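Local coordinates for putative peptidyl-arginine deiminase family protein (Campylobacter jejuni subsp. jejuni serotype O:2, PDB 6B10) that probably hydrolyses agmatine to N-carbamoylputrescine and ammonia, a step in putrescine biosynthesis, at residues P14-Q19 with F273-N278; Y21-L26 with S324-F329; L280-Y285 with H304-V309. One frame throughout, in Å; residues are numbered along the deposited sequence.

Contact 1 of 3, residues P14-Q19 with F273-N278; sequences PEWSEQ and FVFINN
Phe275 meets residues 14-19 through both its backbone and its ring. The carboxylate of Glu15 reaches along the strand edge, and its OE2 accepts the Phe275 N-H at 3.0 Å through the anti lone pair, the N-H...O angle being 161°. With CG turned away from the backbone N (chi1 -158°) and the chain extended beyond it, the methylenes of Glu15 pass at a slant across the Phe275 side chain, CG lying 3.8 Å from Phe275 CB. In addition, OE2 forms a salt bridge with Arg213 and OE1 a hydrogen bond with His322, so both carboxylate oxygens have partners. On the Phe275 ring, Trp16 places its CB over one face, 4.1 Å from the centroid, and presents the edge of its six-membered ring in a T-shaped pair with planes at 72°. Pro14 CB sits over the centre of one indole face. Asn277 works differently: its side-chain amide pairs with the backbone N-H and C=O of Gln19 much as a peptide group would. Asn277 OD1 receives Gln19 N at 2.9 Å, on a lone pair in the carbonyl plane, while Asn277 ND2 donates to Gln19 O at 3.0 Å. These two bonds fix the amide rotation. Gln19 NE2 reaches Phe275 O at 3.0 Å, approaching from above the carbonyl plane, and its OE1 is held by Asn327 and Gln55. The type I turn Pro14-Ser17 and the residues after it dock on strand 274-276, an outer strand of a small mixed sheet, and on Asn277 just beyond it, within the alpha/beta-propeller (pentein) fold expected of guanidine-modifying enzymes.

Contact 2 of 3, residues Y21-L26 with S324-F329; sequences YLMLSL and SCQNRF
Tyr21 and Arg328 lie side by side, ring and guanidinium planes 40° apart, with Tyr21 CD2 at the guanidinium edge and Arg328 CD 4.2 Å from that same CD2. Outside the pair, Phe133 makes a cation-pi contact with Arg328, Lys56 makes one with the Tyr21 ring, and Glu135 and Glu77 take the guanidinium and the phenol hydroxyl. The third flat group, the Asn327 amide, has Leu22 CD1 3.3 Å from its ND2, and Arg89 binds the OD1 of this buried residue. The strands are antiparallel and twisted, at 149°. Tyr21 and Arg328 form one hydrogen-bonded pair and Met23 and Gln326 the next, with Met23 N to Gln326 O at 2.8 Å. Met23 bends at its end (chi3 -58°), which brings CE to 3.9 Å from Gln326 CG. Gln326 folds back at chi2, and its OE1 accepts Asn327 N of its own strand at 2.9 Å. On the opposite face Leu22 CD1 packs on Cys325 SG at 3.8 Å. Strand 326-329 is the outermost of its sheet, while strand 19-25 pairs on its other edge with the parallel strand 56-61. Helix 37-52 packs against Leu22 and Leu24, and helix 120-133 against Tyr21 and Met23.

Contact 3 of 3, residues L280-Y285 with H304-V309; sequences LIVPFY and HKIIGV. With PO4 (phosphate ion), chain D.
Phe284 lays its ring flat over Gly308, whose CA sits 3.5 Å from the ring centroid and 7° off the normal, a CH-pi contact over the centre of the face. The first torsion (chi1 -89°) swings the ring across to the neighbouring strand, and the missing side chain at Gly308 lets it come this close. Phe284 is also tied by its backbone, its N donating to Val309 O at 2.9 Å, one of five parallel backbone bonds between the two segments, which run from Leu280 N on Lys305 O to this one. On the face shared by Leu280, Val282 and Ile306, Leu280 and Ile306 run side by side, CB to CG1 4.0 Å, while Val282 CG2, in the crowded position between N and carbonyl carbon, meets Ile306 CG2 at 4.0 Å. On the other face, that of Ile281, Ile307 and Val309, Ile281 CG2 meets Val309 CG2 obliquely at 3.6 Å. Helix 289-300 packs on the first face as the connection of a beta-alpha-beta crossover, and helix 37-52 on the second. At the other end His304 ND1 donates almost straight (171°) to phosphate O2 at 2.8 Å, an ion probably from the crystallisation liquor that Asn303 N also binds. Apolar side chains, the Phe284-Gly308 contact and backbone bonds therefore join the strands; the polar side-chain contact described here is that of His304, where the anion would be expected to stabilise a protonated imidazole.

From the N terminus, residues 14-19 and then 21-26 come first, and both wait for partners more than 250 residues later. Contact 1 closes when the chain reaches 273-278. Contact 3 follows in series, opening at 280-285 and closing at 304-309 after a single helix, and contact 2 closes last, at 324-329. Contacts 1 and 2 therefore cross, and contact 3 falls wholly within the span of contact 2. Physically, contact 1 is the bridge: residues 14-19 touch strand 326-329 of contact 2, while Val274 and Asn278 meet Ile281 and Lys305 of contact 3. Together they tie strand 19-25 near the N terminus and its sheet to the three-stranded sheet of residues 274-310.

Contact 1 of 3, residues P14-Q19 with F273-N278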
loop_
_atom_site.group_PDB
_atom_site.type_symbol
_atom_site.label_atom_id
_atom_site.label_comp_id
_atom_site.label_asym_id
_atom_site.label_seq_id
_atom_site.Cartn_x
_atom_site.Cartn_y
_atom_site.Cartn_z
ATOM N N PRO A 14 -2.478 -9.083 -7.492
ATOM C CA PRO A 14 -2.432 -7.647 -7.709
ATOM C C PRO A 14 -3.550 -6.948 -6.945
ATOM O O PRO A 14 -4.593 -7.553 -6.670
ATOM C CB PRO A 14 -2.649 -7.515 -9.214
ATOM C CG PRO A 14 -3.498 -8.682 -9.565
ATOM C CD PRO A 14 -3.114 -9.790 -8.615
ATOM N N GLU A 15 -3.345 -5.670 -6.639
ATOM C CA GLU A 15 -4.267 -4.933 -5.778
ATOM C C GLU A 15 -5.662 -4.760 -6.379
ATOM O O GLU A 15 -6.645 -4.592 -5.648
ATOM C CB GLU A 15 -3.678 -3.574 -5.431
ATOM C CG GLU A 15 -4.250 -2.962 -4.170
ATOM C CD GLU A 15 -3.333 -1.893 -3.627
ATOM O OE1 GLU A 15 -2.333 -2.262 -2.974
ATOM O OE2 GLU A 15 -3.591 -0.698 -3.894
ATOM N N TRP A 16 -5.757 -4.810 -7.703
ATOM C CA TRP A 16 -7.049 -4.651 -8.371
ATOM C C TRP A 16 -7.939 -5.906 -8.388
ATOM O O TRP A 16 -9.067 -5.847 -8.870
ATOM C CB TRP A 16 -6.863 -4.102 -9.789
ATOM C CG TRP A 16 -6.056 -4.973 -10.695
ATOM C CD1 TRP A 16 -6.495 -6.057 -11.394
ATOM C CD2 TRP A 16 -4.671 -4.816 -11.015
ATOM N NE1 TRP A 16 -5.464 -6.590 -12.126
ATOM C CE2 TRP A 16 -4.334 -5.844 -11.913
ATOM C CE3 TRP A 16 -3.680 -3.907 -10.621
ATOM C CZ2 TRP A 16 -3.043 -5.993 -12.428
ATOM C CZ3 TRP A 16 -2.407 -4.048 -11.135
ATOM C CH2 TRP A 16 -2.097 -5.084 -12.027
ATOM N N SER A 17 -7.450 -7.031 -7.870
ATOM C CA SER A 17 -8.297 -8.216 -7.692
ATOM C C SER A 17 -9.374 -7.930 -6.643
ATOM O O SER A 17 -9.200 -7.057 -5.774
ATOM C CB SER A 17 -7.480 -9.429 -7.254
ATOM O OG SER A 17 -6.507 -9.756 -8.218
ATOM N N GLU A 18 -10.479 -8.666 -6.741
ATOM C CA GLU A 18 -11.648 -8.432 -5.901
ATOM C C GLU A 18 -11.309 -8.620 -4.427
ATOM O O GLU A 18 -10.566 -9.530 -4.058
ATOM C CB GLU A 18 -12.800 -9.364 -6.308
ATOM C CG GLU A 18 -14.141 -8.983 -5.693
ATOM C CD GLU A 18 -15.316 -9.750 -6.293
ATOM O OE1 GLU A 18 -15.113 -10.877 -6.789
ATOM O OE2 GLU A 18 -16.451 -9.230 -6.259
ATOM N N GLN A 19 -11.871 -7.758 -3.592
ATOM C CA GLN A 19 -11.547 -7.719 -2.180
ATOM C C GLN A 19 -12.782 -7.861 -1.298
ATOM O O GLN A 19 -13.907 -7.615 -1.736
ATOM C CB GLN A 19 -10.853 -6.390 -1.850
ATOM C CG GLN A 19 -9.521 -6.171 -2.557
ATOM C CD GLN A 19 -9.065 -4.719 -2.494
ATOM O OE1 GLN A 19 -9.202 -4.059 -1.458
ATOM N NE2 GLN A 19 -8.527 -4.210 -3.604
ATOM N N PHE A 273 -1.660 5.527 -4.128
ATOM C CA PHE A 273 -3.084 5.260 -4.302
ATOM C C PHE A 273 -3.435 3.859 -3.806
ATOM O O PHE A 273 -2.553 3.084 -3.436
ATOM C CB PHE A 273 -3.528 5.453 -5.767
ATOM C CG PHE A 273 -2.628 4.807 -6.799
ATOM C CD1 PHE A 273 -2.390 3.430 -6.802
ATOM C CD2 PHE A 273 -2.063 5.574 -7.811
ATOM C CE1 PHE A 273 -1.583 2.849 -7.771
ATOM C CE2 PHE A 273 -1.256 4.994 -8.781
ATOM C CZ PHE A 273 -1.021 3.629 -8.763
ATOM N N VAL A 274 -4.725 3.535 -3.789
ATOM C CA VAL A 274 -5.153 2.207 -3.389
ATOM C C VAL A 274 -6.306 1.713 -4.245
ATOM O O VAL A 274 -7.293 2.411 -4.423
ATOM C CB VAL A 274 -5.505 2.132 -1.877
ATOM C CG1 VAL A 274 -6.507 3.194 -1.483
ATOM C CG2 VAL A 274 -6.022 0.744 -1.511
ATOM N N PHE A 275 -6.156 0.510 -4.795
ATOM C CA PHE A 275 -7.240 -0.126 -5.530
ATOM C C PHE A 275 -8.223 -0.745 -4.549
ATOM O O PHE A 275 -7.820 -1.331 -3.535
ATOM C CB PHE A 275 -6.724 -1.223 -6.449
ATOM C CG PHE A 275 -6.164 -0.730 -7.755
ATOM C CD1 PHE A 275 -7.011 -0.380 -8.801
ATOM C CD2 PHE A 275 -4.787 -0.670 -7.958
ATOM C CE1 PHE A 275 -6.494 0.046 -10.014
ATOM C CE2 PHE A 275 -4.265 -0.247 -9.171
ATOM C CZ PHE A 275 -5.121 0.112 -10.199
ATOM N N ILE A 276 -9.506 -0.591 -4.862
ATOM C CA ILE A 276 -10.596 -1.264 -4.169
ATOM C C ILE A 276 -11.584 -1.693 -5.234
ATOM O O ILE A 276 -11.396 -1.392 -6.415
ATOM C CB ILE A 276 -11.271 -0.349 -3.136
ATOM C CG1 ILE A 276 -11.775 0.938 -3.801
ATOM C CG2 ILE A 276 -10.294 -0.031 -2.007
ATOM C CD1 ILE A 276 -12.737 1.736 -2.949
ATOM N N ASN A 277 -12.637 -2.391 -4.839
ATOM C CA ASN A 277 -13.586 -2.897 -5.829
ATOM C C ASN A 277 -14.189 -1.760 -6.653
ATOM O O ASN A 277 -14.810 -0.847 -6.101
ATOM C CB ASN A 277 -14.679 -3.707 -5.148
ATOM C CG ASN A 277 -14.143 -4.965 -4.502
ATOM O OD1 ASN A 277 -13.018 -5.386 -4.781
ATOM N ND2 ASN A 277 -14.935 -5.570 -3.624
ATOM N N ASN A 278 -13.965 -1.813 -7.968
ATOM C CA ASN A 278 -14.520 -0.848 -8.918
ATOM C C ASN A 278 -13.996 0.581 -8.783
ATOM O O ASN A 278 -14.526 1.493 -9.406
ATOM C CB ASN A 278 -16.057 -0.840 -8.853
ATOM C CG ASN A 278 -16.650 -2.191 -9.156
ATOM O OD1 ASN A 278 -17.243 -2.829 -8.290
ATOM N ND2 ASN A 278 -16.462 -2.651 -10.380
HETATM O O HOH W 1 -9.871 -2.667 -8.256
HETATM O O HOH W 2 -10.737 -4.912 -6.592
#

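Contact 2 of 3, residues Y21-L26 with S324-F329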
loop_
_atom_site.group_PDB
_atom_site.type_symbol
_atom_site.label_atom_id
_atom_site.label_comp_id
_atom_site.label_asym_id
_atom_site.label_seq_id
_atom_site.Cartn_x
_atom_site.Cartn_y
_atom_site.Cartn_z
ATOM N N TYR A 21 -12.340 -6.798 2.321
ATOM C CA TYR A 21 -12.160 -5.660 3.222
ATOM C C TYR A 21 -11.010 -4.757 2.803
ATOM O O TYR A 21 -10.017 -5.223 2.242
ATOM C CB TYR A 21 -11.813 -6.147 4.626
ATOM C CG TYR A 21 -12.936 -6.795 5.409
ATOM C CD1 TYR A 21 -13.845 -6.027 6.127
ATOM C CD2 TYR A 21 -13.058 -8.181 5.471
ATOM C CE1 TYR A 21 -14.851 -6.615 6.868
ATOM C CE2 TYR A 21 -14.068 -8.781 6.204
ATOM C CZ TYR A 21 -14.958 -7.995 6.901
ATOM O OH TYR A 21 -15.959 -8.592 7.634
ATOM N N LEU A 22 -11.150 -3.464 3.099
ATOM C CA LEU A 22 -9.995 -2.600 3.310
ATOM C C LEU A 22 -9.850 -2.397 4.821
ATOM O O LEU A 22 -10.811 -2.061 5.520
ATOM C CB LEU A 22 -10.141 -1.250 2.599
ATOM C CG LEU A 22 -8.837 -0.444 2.471
ATOM C CD1 LEU A 22 -7.879 -1.085 1.480
ATOM C CD2 LEU A 22 -9.100 0.994 2.052
ATOM N N MET A 23 -8.641 -2.603 5.316
ATOM C CA MET A 23 -8.390 -2.570 6.740
ATOM C C MET A 23 -7.510 -1.383 7.098
ATOM O O MET A 23 -6.524 -1.106 6.420
ATOM C CB MET A 23 -7.732 -3.872 7.161
ATOM C CG MET A 23 -8.529 -5.097 6.735
ATOM S SD MET A 23 -7.823 -6.652 7.295
ATOM C CE MET A 23 -6.189 -6.587 6.574
ATOM N N LEU A 24 -7.888 -0.678 8.160
ATOM C CA LEU A 24 -7.148 0.480 8.643
ATOM C C LEU A 24 -7.001 0.444 10.165
ATOM O O LEU A 24 -7.834 -0.127 10.875
ATOM C CB LEU A 24 -7.856 1.776 8.235
ATOM C CG LEU A 24 -8.198 1.938 6.746
ATOM C CD1 LEU A 24 -9.628 1.515 6.460
ATOM C CD2 LEU A 24 -7.982 3.372 6.270
ATOM N N SER A 25 -5.934 1.062 10.653
ATOM C CA SER A 25 -5.707 1.219 12.081
ATOM C C SER A 25 -5.883 2.688 12.452
ATOM O O SER A 25 -5.043 3.522 12.121
ATOM C CB SER A 25 -4.306 0.742 12.441
ATOM O OG SER A 25 -4.054 0.919 13.823
ATOM N N LEU A 26 -6.980 2.998 13.140
ATOM C CA LEU A 26 -7.308 4.378 13.501
ATOM C C LEU A 26 -6.217 5.082 14.310
ATOM O O LEU A 26 -5.557 4.459 15.148
ATOM C CB LEU A 26 -8.619 4.435 14.284
ATOM C CG LEU A 26 -9.894 4.117 13.507
ATOM C CD1 LEU A 26 -11.087 4.160 14.445
ATOM C CD2 LEU A 26 -10.109 5.076 12.343
ATOM N N SER A 324 -1.646 3.725 4.827
ATOM C CA SER A 324 -2.599 3.650 5.934
ATOM C C SER A 324 -3.620 2.511 5.839
ATOM O O SER A 324 -4.541 2.450 6.652
ATOM C CB SER A 324 -3.379 4.956 6.013
ATOM O OG SER A 324 -4.427 4.937 5.070
ATOM N N CYS A 325 -3.494 1.623 4.858
ATOM C CA CYS A 325 -4.489 0.577 4.700
ATOM C C CYS A 325 -3.898 -0.724 4.197
ATOM O O CYS A 325 -2.755 -0.774 3.737
ATOM C CB CYS A 325 -5.617 1.053 3.785
ATOM S SG CYS A 325 -5.145 1.414 2.071
ATOM N N GLN A 326 -4.671 -1.791 4.335
ATOM C CA GLN A 326 -4.280 -3.088 3.810
ATOM C C GLN A 326 -5.502 -3.757 3.188
ATOM O O GLN A 326 -6.623 -3.613 3.674
ATOM C CB GLN A 326 -3.672 -3.952 4.913
ATOM C CG GLN A 326 -3.177 -5.323 4.466
ATOM C CD GLN A 326 -2.121 -5.255 3.373
ATOM O OE1 GLN A 326 -2.433 -4.990 2.208
ATOM N NE2 GLN A 326 -0.867 -5.502 3.739
ATOM N N ASN A 327 -5.274 -4.476 2.102
ATOM C CA ASN A 327 -6.348 -5.130 1.381
ATOM C C ASN A 327 -6.452 -6.578 1.828
ATOM O O ASN A 327 -5.441 -7.233 2.056
ATOM C CB ASN A 327 -6.086 -5.054 -0.133
ATOM C CG ASN A 327 -5.699 -3.659 -0.579
ATOM O OD1 ASN A 327 -4.527 -3.280 -0.524
ATOM N ND2 ASN A 327 -6.686 -2.878 -0.999
ATOM N N ARG A 328 -7.680 -7.063 1.963
ATOM C CA ARG A 328 -7.935 -8.474 2.233
ATOM C C ARG A 328 -8.826 -8.956 1.104
ATOM O O ARG A 328 -9.926 -8.441 0.905
ATOM C CB ARG A 328 -8.606 -8.664 3.597
ATOM C CG ARG A 328 -9.042 -10.097 3.880
ATOM C CD ARG A 328 -9.443 -10.295 5.336
ATOM N NE ARG A 328 -10.233 -11.518 5.504
ATOM C CZ ARG A 328 -9.733 -12.737 5.710
ATOM N NH1 ARG A 328 -8.420 -12.941 5.788
ATOM N NH2 ARG A 328 -10.558 -13.770 5.839
ATOM N N PHE A 329 -8.332 -9.924 0.343
ATOM C CA PHE A 329 -8.977 -10.288 -0.912
ATOM C C PHE A 329 -10.114 -11.278 -0.716
ATOM O O PHE A 329 -10.188 -11.958 0.306
ATOM C CB PHE A 329 -7.935 -10.771 -1.927
ATOM C CG PHE A 329 -6.989 -9.682 -2.330
ATOM C CD1 PHE A 329 -7.286 -8.849 -3.397
ATOM C CD2 PHE A 329 -5.846 -9.428 -1.579
ATOM C CE1 PHE A 329 -6.444 -7.805 -3.739
ATOM C CE2 PHE A 329 -4.995 -8.389 -1.920
ATOM C CZ PHE A 329 -5.295 -7.580 -3.003
#

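Contact 3 of 3, residues L280-Y285 with H304-V309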
loop_
_atom_site.group_PDB
_atom_site.type_symbol
_atom_site.label_atom_id
_atom_site.label_comp_id
_atom_site.label_asym_id
_atom_site.label_seq_id
_atom_site.Cartn_x
_atom_site.Cartn_y
_atom_site.Cartn_z
ATOM N N LEU A 280 -10.334 3.301 -7.784
ATOM C CA LEU A 280 -8.959 3.602 -7.451
ATOM C C LEU A 280 -8.970 4.905 -6.670
ATOM O O LEU A 280 -9.368 5.943 -7.189
ATOM C CB LEU A 280 -8.120 3.753 -8.720
ATOM C CG LEU A 280 -6.676 4.217 -8.491
ATOM C CD1 LEU A 280 -5.901 3.228 -7.636
ATOM C CD2 LEU A 280 -5.974 4.444 -9.815
ATOM N N ILE A 281 -8.534 4.848 -5.421
ATOM C CA ILE A 281 -8.566 6.018 -4.559
ATOM C C ILE A 281 -7.190 6.666 -4.599
ATOM O O ILE A 281 -6.200 6.057 -4.209
ATOM C CB ILE A 281 -8.945 5.658 -3.103
ATOM C CG1 ILE A 281 -10.134 4.689 -3.061
ATOM C CG2 ILE A 281 -9.247 6.924 -2.308
ATOM C CD1 ILE A 281 -11.386 5.173 -3.760
ATOM N N VAL A 282 -7.133 7.904 -5.080
ATOM C CA VAL A 282 -5.848 8.587 -5.293
ATOM C C VAL A 282 -5.678 9.739 -4.307
ATOM O O VAL A 282 -6.639 10.439 -4.003
ATOM C CB VAL A 282 -5.691 9.093 -6.754
ATOM C CG1 VAL A 282 -5.772 7.931 -7.731
ATOM C CG2 VAL A 282 -6.745 10.131 -7.126
ATOM N N PRO A 283 -4.452 9.940 -3.803
ATOM C CA PRO A 283 -4.234 11.082 -2.927
ATOM C C PRO A 283 -4.269 12.400 -3.703
ATOM O O PRO A 283 -3.693 12.495 -4.791
ATOM C CB PRO A 283 -2.838 10.830 -2.338
ATOM C CG PRO A 283 -2.167 9.886 -3.270
ATOM C CD PRO A 283 -3.231 9.144 -4.020
ATOM N N PHE A 284 -4.985 13.376 -3.157
ATOM C CA PHE A 284 -4.996 14.748 -3.654
ATOM C C PHE A 284 -4.250 15.604 -2.632
ATOM O O PHE A 284 -4.320 15.352 -1.422
ATOM C CB PHE A 284 -6.437 15.247 -3.821
ATOM C CG PHE A 284 -7.053 14.973 -5.181
ATOM C CD1 PHE A 284 -6.513 14.039 -6.068
ATOM C CD2 PHE A 284 -8.207 15.649 -5.562
ATOM C CE1 PHE A 284 -7.102 13.809 -7.307
ATOM C CE2 PHE A 284 -8.804 15.419 -6.796
ATOM C CZ PHE A 284 -8.253 14.497 -7.670
ATOM N N TYR A 285 -3.525 16.604 -3.121
ATOM C CA TYR A 285 -2.718 17.487 -2.268
ATOM C C TYR A 285 -3.037 18.978 -2.482
ATOM O O TYR A 285 -2.300 19.856 -2.013
ATOM C CB TYR A 285 -1.236 17.211 -2.518
ATOM C CG TYR A 285 -0.831 15.772 -2.245
ATOM C CD1 TYR A 285 -0.834 15.260 -0.944
ATOM C CD2 TYR A 285 -0.433 14.923 -3.284
ATOM C CE1 TYR A 285 -0.471 13.944 -0.685
ATOM C CE2 TYR A 285 -0.063 13.604 -3.034
ATOM C CZ TYR A 285 -0.077 13.119 -1.734
ATOM O OH TYR A 285 0.297 11.809 -1.476
ATOM N N HIS A 304 -12.768 1.598 -13.808
ATOM C CA HIS A 304 -12.627 2.038 -12.429
ATOM C C HIS A 304 -13.103 3.475 -12.297
ATOM O O HIS A 304 -12.957 4.268 -13.215
ATOM C CB HIS A 304 -11.166 1.955 -11.989
ATOM C CG HIS A 304 -10.729 0.578 -11.606
ATOM N ND1 HIS A 304 -10.276 -0.341 -12.525
ATOM C CD2 HIS A 304 -10.676 -0.037 -10.399
ATOM C CE1 HIS A 304 -9.958 -1.462 -11.901
ATOM N NE2 HIS A 304 -10.191 -1.305 -10.611
ATOM N N LYS A 305 -13.682 3.795 -11.146
ATOM C CA LYS A 305 -13.925 5.172 -10.782
ATOM C C LYS A 305 -12.683 5.645 -10.036
ATOM O O LYS A 305 -12.255 5.007 -9.083
ATOM C CB LYS A 305 -15.164 5.294 -9.892
ATOM C CG LYS A 305 -16.402 4.555 -10.392
ATOM C CD LYS A 305 -16.841 5.005 -11.773
ATOM C CE LYS A 305 -18.195 4.404 -12.122
ATOM N NZ LYS A 305 -18.547 4.589 -13.556
ATOM N N ILE A 306 -12.092 6.748 -10.482
ATOM C CA ILE A 306 -10.900 7.304 -9.835
ATOM C C ILE A 306 -11.368 8.444 -8.936
ATOM O O ILE A 306 -11.988 9.387 -9.412
ATOM C CB ILE A 306 -9.853 7.790 -10.866
ATOM C CG1 ILE A 306 -8.972 6.628 -11.349
ATOM C CG2 ILE A 306 -8.927 8.844 -10.261
ATOM C CD1 ILE A 306 -9.706 5.470 -11.997
ATOM N N ILE A 307 -11.086 8.350 -7.638
ATOM C CA ILE A 307 -11.613 9.315 -6.673
ATOM C C ILE A 307 -10.490 9.909 -5.837
ATOM O O ILE A 307 -9.756 9.188 -5.173
ATOM C CB ILE A 307 -12.673 8.671 -5.751
ATOM C CG1 ILE A 307 -13.871 8.187 -6.574
ATOM C CG2 ILE A 307 -13.148 9.656 -4.684
ATOM C CD1 ILE A 307 -14.741 7.193 -5.836
ATOM N N GLY A 308 -10.376 11.232 -5.861
ATOM C CA GLY A 308 -9.339 11.928 -5.113
ATOM C C GLY A 308 -9.741 12.155 -3.668
ATOM O O GLY A 308 -10.844 12.594 -3.396
ATOM N N VAL A 309 -8.837 11.864 -2.744
ATOM C CA VAL A 309 -9.076 12.112 -1.322
ATOM C C VAL A 309 -7.926 12.949 -0.800
ATOM O O VAL A 309 -6.762 12.590 -0.964
ATOM C CB VAL A 309 -9.157 10.797 -0.517
ATOM C CG1 VAL A 309 -9.101 11.069 0.976
ATOM C CG2 VAL A 309 -10.423 10.033 -0.878
HETATM P P PO4 D . -9.553 -1.509 -15.794
HETATM O O1 PO4 D . -8.055 -1.470 -15.983
HETATM O O2 PO4 D . -10.061 -0.185 -15.277
HETATM O O3 PO4 D . -9.873 -2.610 -14.811
HETATM O O4 PO4 D . -10.243 -1.824 -17.104
#